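Long-range contacts in DNA ligase (Archaeoglobus fulgidus, PDB 3GDE), which probably seals nicks in double-stranded DNA during replication, recombination and repair, using ATP to join a 3'-hydroxyl end to a 5'-phosphate end: residues P312-L317 and F527-D532; V316-R321 and E331-E336; E426-V431 and V505-I510. All coordinates share one frame; numbering follows the deposited sequence.

Contact 1: residues P312-L317 and F527-D532; sequences PFQHVL and FVRLRD. With PO4 (phosphate ion), chain D.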
loop_
_atom_site.group_PDB
_atom_site.type_symbol
_atom_site.label_atom_id
_atom_site.label_comp_id
_atom_site.label_asym_id
_atom_site.label_seq_id
_atom_site.Cartn_x
_atom_site.Cartn_y
_atom_site.Cartn_z
ATOM N N PRO A 312 8.204 -0.766 -21.681
ATOM C CA PRO A 312 7.920 0.116 -20.539
ATOM C C PRO A 312 7.330 -0.645 -19.341
ATOM O O PRO A 312 6.761 -1.720 -19.511
ATOM C CB PRO A 312 6.912 1.116 -21.117
ATOM C CG PRO A 312 6.187 0.336 -22.159
ATOM C CD PRO A 312 7.230 -0.569 -22.773
ATOM N N PHE A 313 7.460 -0.072 -18.150
ATOM C CA PHE A 313 7.168 -0.786 -16.896
ATOM C C PHE A 313 5.723 -1.263 -16.723
ATOM O O PHE A 313 5.484 -2.240 -16.022
ATOM C CB PHE A 313 7.601 0.041 -15.677
ATOM C CG PHE A 313 6.638 1.122 -15.303
ATOM C CD1 PHE A 313 5.744 0.937 -14.254
ATOM C CD2 PHE A 313 6.614 2.325 -16.004
ATOM C CE1 PHE A 313 4.839 1.932 -13.905
ATOM C CE2 PHE A 313 5.711 3.329 -15.663
ATOM C CZ PHE A 313 4.824 3.131 -14.609
ATOM N N GLN A 314 4.768 -0.571 -17.339
ATOM C CA GLN A 314 3.357 -0.943 -17.187
ATOM C C GLN A 314 3.052 -2.294 -17.846
ATOM O O GLN A 314 2.029 -2.909 -17.564
ATOM C CB GLN A 314 2.407 0.161 -17.683
ATOM C CG GLN A 314 2.306 0.318 -19.216
ATOM C CD GLN A 314 3.349 1.259 -19.810
ATOM O OE1 GLN A 314 3.290 1.571 -20.992
ATOM N NE2 GLN A 314 4.298 1.720 -18.997
ATOM N N HIS A 315 3.962 -2.742 -18.710
ATOM C CA HIS A 315 3.930 -4.097 -19.247
ATOM C C HIS A 315 4.223 -5.132 -18.158
ATOM O O HIS A 315 3.562 -6.168 -18.100
ATOM C CB HIS A 315 4.906 -4.242 -20.421
ATOM C CG HIS A 315 4.443 -3.574 -21.679
ATOM N ND1 HIS A 315 4.586 -4.150 -22.922
ATOM C CD2 HIS A 315 3.838 -2.380 -21.888
ATOM C CE1 HIS A 315 4.093 -3.337 -23.842
ATOM N NE2 HIS A 315 3.634 -2.256 -23.240
ATOM N N VAL A 316 5.209 -4.855 -17.302
ATOM C CA VAL A 316 5.456 -5.704 -16.129
ATOM C C VAL A 316 4.225 -5.699 -15.206
ATOM O O VAL A 316 3.850 -6.737 -14.658
ATOM C CB VAL A 316 6.720 -5.285 -15.324
ATOM C CG1 VAL A 316 6.947 -6.241 -14.160
ATOM C CG2 VAL A 316 7.967 -5.239 -16.213
ATOM N N LEU A 317 3.593 -4.534 -15.058
ATOM C CA LEU A 317 2.403 -4.414 -14.221
ATOM C C LEU A 317 1.256 -5.290 -14.726
ATOM O O LEU A 317 0.539 -5.874 -13.920
ATOM C CB LEU A 317 1.961 -2.945 -14.063
ATOM C CG LEU A 317 2.900 -1.976 -13.325
ATOM C CD1 LEU A 317 2.293 -0.574 -13.264
ATOM C CD2 LEU A 317 3.294 -2.474 -11.911
ATOM N N PHE A 527 -3.531 12.714 -16.581
ATOM C CA PHE A 527 -3.753 11.311 -16.272
ATOM C C PHE A 527 -2.832 10.431 -17.102
ATOM O O PHE A 527 -2.772 10.565 -18.321
ATOM C CB PHE A 527 -5.224 10.956 -16.508
ATOM C CG PHE A 527 -5.569 9.493 -16.259
ATOM C CD1 PHE A 527 -5.725 9.002 -14.956
ATOM C CD2 PHE A 527 -5.778 8.624 -17.330
ATOM C CE1 PHE A 527 -6.049 7.663 -14.734
ATOM C CE2 PHE A 527 -6.113 7.279 -17.113
ATOM C CZ PHE A 527 -6.259 6.805 -15.814
ATOM N N VAL A 528 -2.104 9.548 -16.425
ATOM C CA VAL A 528 -1.272 8.549 -17.085
ATOM C C VAL A 528 -2.013 7.201 -17.151
ATOM O O VAL A 528 -2.290 6.698 -18.240
ATOM C CB VAL A 528 0.106 8.416 -16.385
ATOM C CG1 VAL A 528 1.017 7.466 -17.153
ATOM C CG2 VAL A 528 0.773 9.798 -16.243
ATOM N N ARG A 529 -2.340 6.634 -15.982
ATOM C CA ARG A 529 -3.125 5.403 -15.881
ATOM C C ARG A 529 -3.685 5.159 -14.478
ATOM O O ARG A 529 -3.211 5.732 -13.488
ATOM C CB ARG A 529 -2.290 4.191 -16.296
ATOM C CG ARG A 529 -1.104 3.909 -15.394
ATOM C CD ARG A 529 -0.207 2.869 -16.040
ATOM N NE ARG A 529 1.152 3.385 -16.138
ATOM C CZ ARG A 529 1.712 3.870 -17.245
ATOM N NH1 ARG A 529 1.069 3.893 -18.402
ATOM N NH2 ARG A 529 2.946 4.320 -17.183
ATOM N N LEU A 530 -4.680 4.273 -14.410
ATOM C CA LEU A 530 -5.197 3.765 -13.150
ATOM C C LEU A 530 -4.167 2.812 -12.547
ATOM O O LEU A 530 -3.661 1.943 -13.238
ATOM C CB LEU A 530 -6.522 3.017 -13.393
ATOM C CG LEU A 530 -7.241 2.269 -12.260
ATOM C CD1 LEU A 530 -7.879 3.224 -11.233
ATOM C CD2 LEU A 530 -8.300 1.361 -12.855
ATOM N N ARG A 531 -3.862 2.966 -11.263
ATOM C CA ARG A 531 -2.933 2.041 -10.617
ATOM C C ARG A 531 -3.646 1.042 -9.699
ATOM O O ARG A 531 -3.844 1.286 -8.513
ATOM C CB ARG A 531 -1.792 2.789 -9.909
ATOM C CG ARG A 531 -0.924 3.623 -10.867
ATOM C CD ARG A 531 -0.117 2.744 -11.851
ATOM N NE ARG A 531 0.893 1.952 -11.152
ATOM C CZ ARG A 531 2.143 2.346 -10.916
ATOM N NH1 ARG A 531 2.583 3.523 -11.361
ATOM N NH2 ARG A 531 2.963 1.541 -10.254
ATOM N N ASP A 532 -4.036 -0.089 -10.280
ATOM C CA ASP A 532 -4.640 -1.184 -9.513
ATOM C C ASP A 532 -3.645 -1.835 -8.558
ATOM O O ASP A 532 -4.043 -2.398 -7.541
ATOM C CB ASP A 532 -5.232 -2.247 -10.446
ATOM C CG ASP A 532 -6.557 -1.815 -11.049
ATOM O OD1 ASP A 532 -7.309 -1.071 -10.372
ATOM O OD2 ASP A 532 -6.850 -2.237 -12.197
HETATM P P PO4 D . 5.890 3.823 -9.466
HETATM O O1 PO4 D . 5.648 2.353 -9.712
HETATM O O2 PO4 D . 7.316 4.164 -9.843
HETATM O O3 PO4 D . 4.955 4.643 -10.330
HETATM O O4 PO4 D . 5.661 4.128 -8.001
#

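Contact 2: residues V316-R321 and E331-E336; sequences VLRRFR and EKIPLE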
loop_
_atom_site.group_PDB
_atom_site.type_symbol
_atom_site.label_atom_id
_atom_site.label_comp_id
_atom_site.label_asym_id
_atom_site.label_seq_id
_atom_site.Cartn_x
_atom_site.Cartn_y
_atom_site.Cartn_z
ATOM N N VAL A 316 5.209 -4.855 -17.302
ATOM C CA VAL A 316 5.456 -5.704 -16.129
ATOM C C VAL A 316 4.225 -5.699 -15.206
ATOM O O VAL A 316 3.850 -6.737 -14.658
ATOM C CB VAL A 316 6.720 -5.285 -15.324
ATOM C CG1 VAL A 316 6.947 -6.241 -14.160
ATOM C CG2 VAL A 316 7.967 -5.239 -16.213
ATOM N N LEU A 317 3.593 -4.534 -15.058
ATOM C CA LEU A 317 2.403 -4.414 -14.221
ATOM C C LEU A 317 1.256 -5.290 -14.726
ATOM O O LEU A 317 0.539 -5.874 -13.920
ATOM C CB LEU A 317 1.961 -2.945 -14.063
ATOM C CG LEU A 317 2.900 -1.976 -13.325
ATOM C CD1 LEU A 317 2.293 -0.574 -13.264
ATOM C CD2 LEU A 317 3.294 -2.474 -11.911
ATOM N N ARG A 318 1.094 -5.380 -16.050
ATOM C CA ARG A 318 0.114 -6.297 -16.664
ATOM C C ARG A 318 0.349 -7.756 -16.297
ATOM O O ARG A 318 -0.600 -8.485 -16.023
ATOM C CB ARG A 318 0.105 -6.172 -18.184
ATOM C CG ARG A 318 -0.681 -4.990 -18.693
ATOM C CD ARG A 318 -1.295 -5.280 -20.054
ATOM N NE ARG A 318 -1.317 -4.076 -20.880
ATOM C CZ ARG A 318 -0.366 -3.749 -21.752
ATOM N NH1 ARG A 318 0.682 -4.547 -21.933
ATOM N NH2 ARG A 318 -0.468 -2.627 -22.457
ATOM N N ARG A 319 1.612 -8.175 -16.316
ATOM C CA ARG A 319 2.006 -9.502 -15.849
ATOM C C ARG A 319 1.585 -9.684 -14.397
ATOM O O ARG A 319 0.994 -10.704 -14.051
ATOM C CB ARG A 319 3.523 -9.712 -15.981
ATOM C CG ARG A 319 4.059 -9.856 -17.410
ATOM C CD ARG A 319 3.706 -11.202 -18.055
ATOM N NE ARG A 319 3.948 -12.314 -17.146
ATOM C CZ ARG A 319 5.037 -13.071 -17.135
ATOM N NH1 ARG A 319 6.008 -12.874 -18.009
ATOM N NH2 ARG A 319 5.142 -14.044 -16.244
ATOM N N PHE A 320 1.888 -8.687 -13.562
ATOM C CA PHE A 320 1.497 -8.675 -12.144
ATOM C C PHE A 320 -0.014 -8.825 -11.953
ATOM O O PHE A 320 -0.449 -9.495 -11.021
ATOM C CB PHE A 320 1.982 -7.391 -11.446
ATOM C CG PHE A 320 3.472 -7.350 -11.170
ATOM C CD1 PHE A 320 4.008 -6.323 -10.398
ATOM C CD2 PHE A 320 4.332 -8.328 -11.661
ATOM C CE1 PHE A 320 5.368 -6.259 -10.134
ATOM C CE2 PHE A 320 5.703 -8.276 -11.403
ATOM C CZ PHE A 320 6.222 -7.236 -10.638
ATOM N N ARG A 321 -0.802 -8.197 -12.829
ATOM C CA ARG A 321 -2.263 -8.352 -12.819
ATOM C C ARG A 321 -2.686 -9.780 -13.151
ATOM O O ARG A 321 -3.481 -10.365 -12.415
ATOM C CB ARG A 321 -2.944 -7.371 -13.775
ATOM C CG ARG A 321 -3.006 -5.950 -13.261
ATOM C CD ARG A 321 -3.923 -5.059 -14.109
ATOM N NE ARG A 321 -5.360 -5.287 -13.896
ATOM C CZ ARG A 321 -5.958 -5.511 -12.720
ATOM N NH1 ARG A 321 -5.265 -5.534 -11.581
ATOM N NH2 ARG A 321 -7.275 -5.702 -12.685
ATOM N N GLU A 331 4.156 -15.549 -22.694
ATOM C CA GLU A 331 4.463 -15.475 -24.127
ATOM C C GLU A 331 4.362 -14.053 -24.680
ATOM O O GLU A 331 5.287 -13.590 -25.350
ATOM C CB GLU A 331 3.583 -16.439 -24.946
ATOM C CG GLU A 331 3.562 -17.891 -24.448
ATOM C CD GLU A 331 4.954 -18.502 -24.281
ATOM O OE1 GLU A 331 5.728 -18.527 -25.268
ATOM O OE2 GLU A 331 5.266 -18.967 -23.157
ATOM N N LYS A 332 3.240 -13.382 -24.413
ATOM C CA LYS A 332 3.035 -11.981 -24.807
ATOM C C LYS A 332 4.122 -11.064 -24.248
ATOM O O LYS A 332 4.750 -10.303 -24.990
ATOM C CB LYS A 332 1.661 -11.472 -24.337
ATOM C CG LYS A 332 0.575 -11.392 -25.418
ATOM C CD LYS A 332 0.849 -10.280 -26.454
ATOM C CE LYS A 332 0.333 -8.906 -26.011
ATOM N NZ LYS A 332 -1.146 -8.760 -26.164
ATOM N N ILE A 333 4.343 -11.161 -22.938
ATOM C CA ILE A 333 5.230 -10.246 -22.217
ATOM C C ILE A 333 6.340 -11.038 -21.515
ATOM O O ILE A 333 6.182 -11.425 -20.353
ATOM C CB ILE A 333 4.438 -9.384 -21.172
ATOM C CG1 ILE A 333 3.138 -8.836 -21.777
ATOM C CG2 ILE A 333 5.309 -8.277 -20.595
ATOM C CD1 ILE A 333 2.139 -8.314 -20.757
ATOM N N PRO A 334 7.445 -11.322 -22.234
ATOM C CA PRO A 334 8.646 -11.883 -21.610
ATOM C C PRO A 334 9.277 -10.931 -20.589
ATOM O O PRO A 334 9.106 -9.711 -20.686
ATOM C CB PRO A 334 9.598 -12.083 -22.798
ATOM C CG PRO A 334 8.689 -12.189 -23.993
ATOM C CD PRO A 334 7.612 -11.187 -23.693
ATOM N N LEU A 335 9.995 -11.492 -19.619
ATOM C CA LEU A 335 10.607 -10.695 -18.566
ATOM C C LEU A 335 12.038 -11.113 -18.286
ATOM O O LEU A 335 12.427 -12.250 -18.557
ATOM C CB LEU A 335 9.806 -10.807 -17.266
ATOM C CG LEU A 335 8.317 -10.460 -17.240
ATOM C CD1 LEU A 335 7.702 -10.917 -15.917
ATOM C CD2 LEU A 335 8.080 -8.981 -17.469
ATOM N N GLU A 336 12.817 -10.179 -17.744
ATOM C CA GLU A 336 14.080 -10.519 -17.099
ATOM C C GLU A 336 14.258 -9.727 -15.813
ATOM O O GLU A 336 13.613 -8.696 -15.620
ATOM C CB GLU A 336 15.272 -10.359 -18.039
ATOM C CG GLU A 336 15.330 -9.064 -18.790
ATOM C CD GLU A 336 16.329 -9.112 -19.916
ATOM O OE1 GLU A 336 17.326 -8.370 -19.851
ATOM O OE2 GLU A 336 16.123 -9.903 -20.859
#

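Contact 3: residues E426-V431 and V505-I510; sequences ETLDLV and VAYQEI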
loop_
_atom_site.group_PDB
_atom_site.type_symbol
_atom_site.label_atom_id
_atom_site.label_comp_id
_atom_site.label_asym_id
_atom_site.label_seq_id
_atom_site.Cartn_x
_atom_site.Cartn_y
_atom_site.Cartn_z
ATOM N N GLU A 426 9.172 13.082 -12.113
ATOM C CA GLU A 426 8.388 12.108 -11.361
ATOM C C GLU A 426 6.928 12.189 -11.748
ATOM O O GLU A 426 6.447 13.255 -12.123
ATOM C CB GLU A 426 8.520 12.349 -9.853
ATOM C CG GLU A 426 9.922 12.152 -9.309
ATOM C CD GLU A 426 10.465 10.784 -9.610
ATOM O OE1 GLU A 426 11.385 10.695 -10.440
ATOM O OE2 GLU A 426 9.959 9.793 -9.036
ATOM N N THR A 427 6.244 11.050 -11.691
ATOM C CA THR A 427 4.792 11.053 -11.645
ATOM C C THR A 427 4.406 10.791 -10.201
ATOM O O THR A 427 5.250 10.391 -9.385
ATOM C CB THR A 427 4.131 10.026 -12.589
ATOM O OG1 THR A 427 4.549 8.691 -12.254
ATOM C CG2 THR A 427 4.457 10.338 -14.044
ATOM N N LEU A 428 3.144 11.049 -9.877
ATOM C CA LEU A 428 2.641 10.824 -8.529
ATOM C C LEU A 428 1.493 9.861 -8.580
ATOM O O LEU A 428 0.755 9.812 -9.562
ATOM C CB LEU A 428 2.175 12.136 -7.894
ATOM C CG LEU A 428 3.271 13.117 -7.473
ATOM C CD1 LEU A 428 2.679 14.516 -7.336
ATOM C CD2 LEU A 428 3.957 12.649 -6.187
ATOM N N ASP A 429 1.338 9.075 -7.528
ATOM C CA ASP A 429 0.131 8.309 -7.416
ATOM C C ASP A 429 -0.745 8.839 -6.282
ATOM O O ASP A 429 -0.305 8.968 -5.135
ATOM C CB ASP A 429 0.433 6.822 -7.375
ATOM C CG ASP A 429 0.471 6.205 -8.787
ATOM O OD1 ASP A 429 1.570 6.019 -9.379
ATOM O OD2 ASP A 429 -0.637 5.935 -9.314
ATOM N N LEU A 430 -1.962 9.222 -6.663
ATOM C CA LEU A 430 -2.841 10.001 -5.821
ATOM C C LEU A 430 -4.216 9.343 -5.751
ATOM O O LEU A 430 -4.674 8.738 -6.713
ATOM C CB LEU A 430 -2.937 11.454 -6.339
ATOM C CG LEU A 430 -1.615 12.244 -6.439
ATOM C CD1 LEU A 430 -1.745 13.493 -7.324
ATOM C CD2 LEU A 430 -1.042 12.609 -5.049
ATOM N N VAL A 431 -4.855 9.447 -4.594
ATOM C CA VAL A 431 -6.170 8.841 -4.387
ATOM C C VAL A 431 -7.239 9.682 -5.089
ATOM O O VAL A 431 -7.202 10.904 -5.034
ATOM C CB VAL A 431 -6.515 8.704 -2.864
ATOM C CG1 VAL A 431 -7.850 7.945 -2.666
ATOM C CG2 VAL A 431 -5.395 7.992 -2.131
ATOM N N VAL A 505 -0.424 10.116 -11.967
ATOM C CA VAL A 505 -0.643 11.479 -12.437
ATOM C C VAL A 505 0.697 12.160 -12.743
ATOM O O VAL A 505 1.608 12.166 -11.901
ATOM C CB VAL A 505 -1.406 12.316 -11.376
ATOM C CG1 VAL A 505 -1.642 13.740 -11.856
ATOM C CG2 VAL A 505 -2.733 11.659 -11.019
ATOM N N ALA A 506 0.803 12.724 -13.950
ATOM C CA ALA A 506 1.922 13.585 -14.314
ATOM C C ALA A 506 1.537 15.047 -14.081
ATOM O O ALA A 506 0.359 15.385 -13.996
ATOM C CB ALA A 506 2.318 13.360 -15.772
ATOM N N TYR A 507 2.532 15.918 -13.997
ATOM C CA TYR A 507 2.288 17.333 -13.750
ATOM C C TYR A 507 3.436 18.163 -14.317
ATOM O O TYR A 507 4.522 17.634 -14.564
ATOM C CB TYR A 507 2.150 17.579 -12.239
ATOM C CG TYR A 507 3.371 17.167 -11.449
ATOM C CD1 TYR A 507 4.336 18.103 -11.095
ATOM C CD2 TYR A 507 3.564 15.835 -11.062
ATOM C CE1 TYR A 507 5.471 17.734 -10.383
ATOM C CE2 TYR A 507 4.707 15.449 -10.341
ATOM C CZ TYR A 507 5.653 16.409 -10.007
ATOM O OH TYR A 507 6.788 16.055 -9.292
ATOM N N GLN A 508 3.200 19.460 -14.515
ATOM C CA GLN A 508 4.274 20.388 -14.902
ATOM C C GLN A 508 4.989 20.961 -13.678
ATOM O O GLN A 508 6.218 21.094 -13.667
ATOM C CB GLN A 508 3.745 21.524 -15.788
ATOM C CG GLN A 508 3.393 21.100 -17.224
ATOM C CD GLN A 508 4.519 20.362 -17.926
ATOM O OE1 GLN A 508 5.658 20.829 -17.959
ATOM N NE2 GLN A 508 4.207 19.191 -18.481
ATOM N N GLU A 509 4.208 21.287 -12.651
ATOM C CA GLU A 509 4.724 21.938 -11.456
ATOM C C GLU A 509 3.845 21.669 -10.231
ATOM O O GLU A 509 2.638 21.498 -10.353
ATOM C CB GLU A 509 4.837 23.448 -11.701
ATOM C CG GLU A 509 5.691 24.178 -10.671
ATOM C CD GLU A 509 5.813 25.681 -10.931
ATOM O OE1 GLU A 509 4.875 26.301 -11.505
ATOM O OE2 GLU A 509 6.867 26.239 -10.538
ATOM N N ILE A 510 4.469 21.603 -9.061
ATOM C CA ILE A 510 3.751 21.691 -7.790
ATOM C C ILE A 510 3.914 23.131 -7.285
ATOM O O ILE A 510 5.038 23.606 -7.134
ATOM C CB ILE A 510 4.286 20.689 -6.721
ATOM C CG1 ILE A 510 4.187 19.246 -7.220
ATOM C CG2 ILE A 510 3.514 20.838 -5.408
ATOM C CD1 ILE A 510 5.144 18.279 -6.531
HETATM O O HOH W 1 5.274 14.493 -14.073
#

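Contact 1: residues P312-L317 and F527-D532
Gln314 lies flat across the guanidinium of Arg529, and its chain can be followed from the root outwards. CB starts over the middle of that group, 3.8 Å from Arg529 CZ. CG then turns back between the backbone N and the carbonyl carbon (chi1 74°), which brings it, and CD after it, alongside Arg529 NH1. A further bend about the CB-CG bond lays the amide nearly parallel to the guanidinium, the planes 15° apart. Gln314 OE1 finishes on the NH1 side, while Gln314 NE2 ends 3.4 Å from Arg529 NH2. Both of those nitrogens are donors, so the pair is a stack and not a bond. Val528 CG1 packs against the opposite face of the guanidinium. The charge of Arg529 is met by Glu504 through NE and, through NH1, by a phosphate ion other than the one bound to Arg531; both ions are probably from the crystallisation liquor. This is a domain interface: the first helix turn of 313-321, in the adenylation domain, meets strand 526-530 of the OB-fold domain and the residues that follow it, as expected of the closed conformation of this ligase. Next to it the ring of Phe313 wedges between two arginines. Phe313 CE2 lies 3.3 Å from Arg529 NH2, ring and guanidinium planes steeply inclined, and Phe313 CE1 comes over a face of the other guanidinium, 3.8 Å from Arg531 NH1. Leu317 CD1 covers the same face of Arg531, 3.6 Å from NE. The edge of the Arg531 guanidinium takes the phosphate with two bonds, NH1 to O3 at 2.8 Å and NH2 to O1 at 2.9 Å, the latter practically straight at 179°. Asp533 and Glu504 form salt bridges with Arg531 as well, and Lys534 NZ is hydrogen-bonded to the same phosphate.

Contact 2: residues V316-R321 and E331-E336
Ile333, where the chain leaves helix 327-332, sets its side chain against two arginines of helix 313-321. Its CB sits 3.7 Å from Arg319 CD, and the two side chains slide past each other in opposite directions, with Ile333 CG2 beside Arg319 CG. The other branch ends at Ile333 CD1, which touches the root of the neighbouring arginine, 3.9 Å from Arg318 CB. The carbonyl of Ile333 then takes a hydrogen bond from Arg319 NH1 at 2.8 Å. The N-H points at the oxygen with an angle of 153°, and the oxygen lies close to the guanidinium plane, only 10° out of it. Arg319 gets there by folding: CG stands anti to the carbonyl carbon (chi1 -71°), and further bends in the same sense curl the chain round to bring NH1 up to the carbonyl. Pro334 follows, facing away from the helix while its backbone bonds to Val305. Leu335 turns back toward the helix and divides its two methyls. CD1 lies over a face of the guanidinium, off-centre, 3.3 Å from Arg319 NH1; CD2 meets Val316 CG2 at 3.9 Å. The guanidinium is thus held at an edge by a carbonyl and pressed on a face by a leucine. Its NH2 makes a hydrogen bond to Ala280 O and a salt bridge with Asp283, which probably balances the buried charge. Strand 335-342 pairs with strand 296-306, on which Val316 also rests. The whole is helix-on-sheet packing, a helix laid on the strands of the nucleotidyltransferase fold that forms the adenylation domain of ATP-dependent DNA ligases.

Contact 3: residues E426-V431 and V505-I510
The carbonyl of Leu428 accepts a hydrogen bond from Val505 N at 2.7 Å, and Leu428 N returns one to Val505 O at 2.8 Å, almost straight at 172°. The two residues are therefore an antiparallel hydrogen-bonded pair with both side chains on the same face of the sheet. Past Thr427 and Ala506 the chains part, and a water spans the opening: it donates to Glu426 O at 2.6 Å and accepts from Tyr507 N at 3.1 Å. Tyr507 CG sits between its own backbone N and carbonyl carbon (chi1 59°), which turns the ring toward the partner strand, so that Tyr507 CE2 comes 3.7 Å from Leu428 CD1 and 3.3 Å from Glu426 O. With an alanine here in place of Tyr507, a gap is likely to open beside Leu428 CD1 and leave that leucine more freedom to turn. Leu430 CD1 packs on Val505 CB at 4.2 Å, while Thr427 CG2 touches Ala506 CB. Here strands 428-437 and 502-506 join in the curled antiparallel sheet of the OB-fold domain; Leu451 of strand 446-454 packs on Leu430 and Val505, and Leu548 of helix 542-550 lies against Leu428 and Tyr507.

How the contacts relate
Contacts 1 and 2 share helix 313-321: contact 2 fastens it to the interior of the adenylation domain, while contact 1 uses its first turns at the surface to meet the OB-fold domain. Contact 3 is partly buried and lies within the OB-fold sheet, where strand 502-506 runs next to the strand 526-530 of contact 1. The chemistry follows the place. Contact 2 is mostly buried, its aliphatic side chains packed round Arg319, which bonds to a carbonyl, with Arg318 at the exposed side; contact 3 rests on backbone bonds; contact 1 packs two arginines against an amide, a ring and a leucine, one binding phosphate. Contacts 2 and 3 stay about 8 Å apart at their nearest atoms.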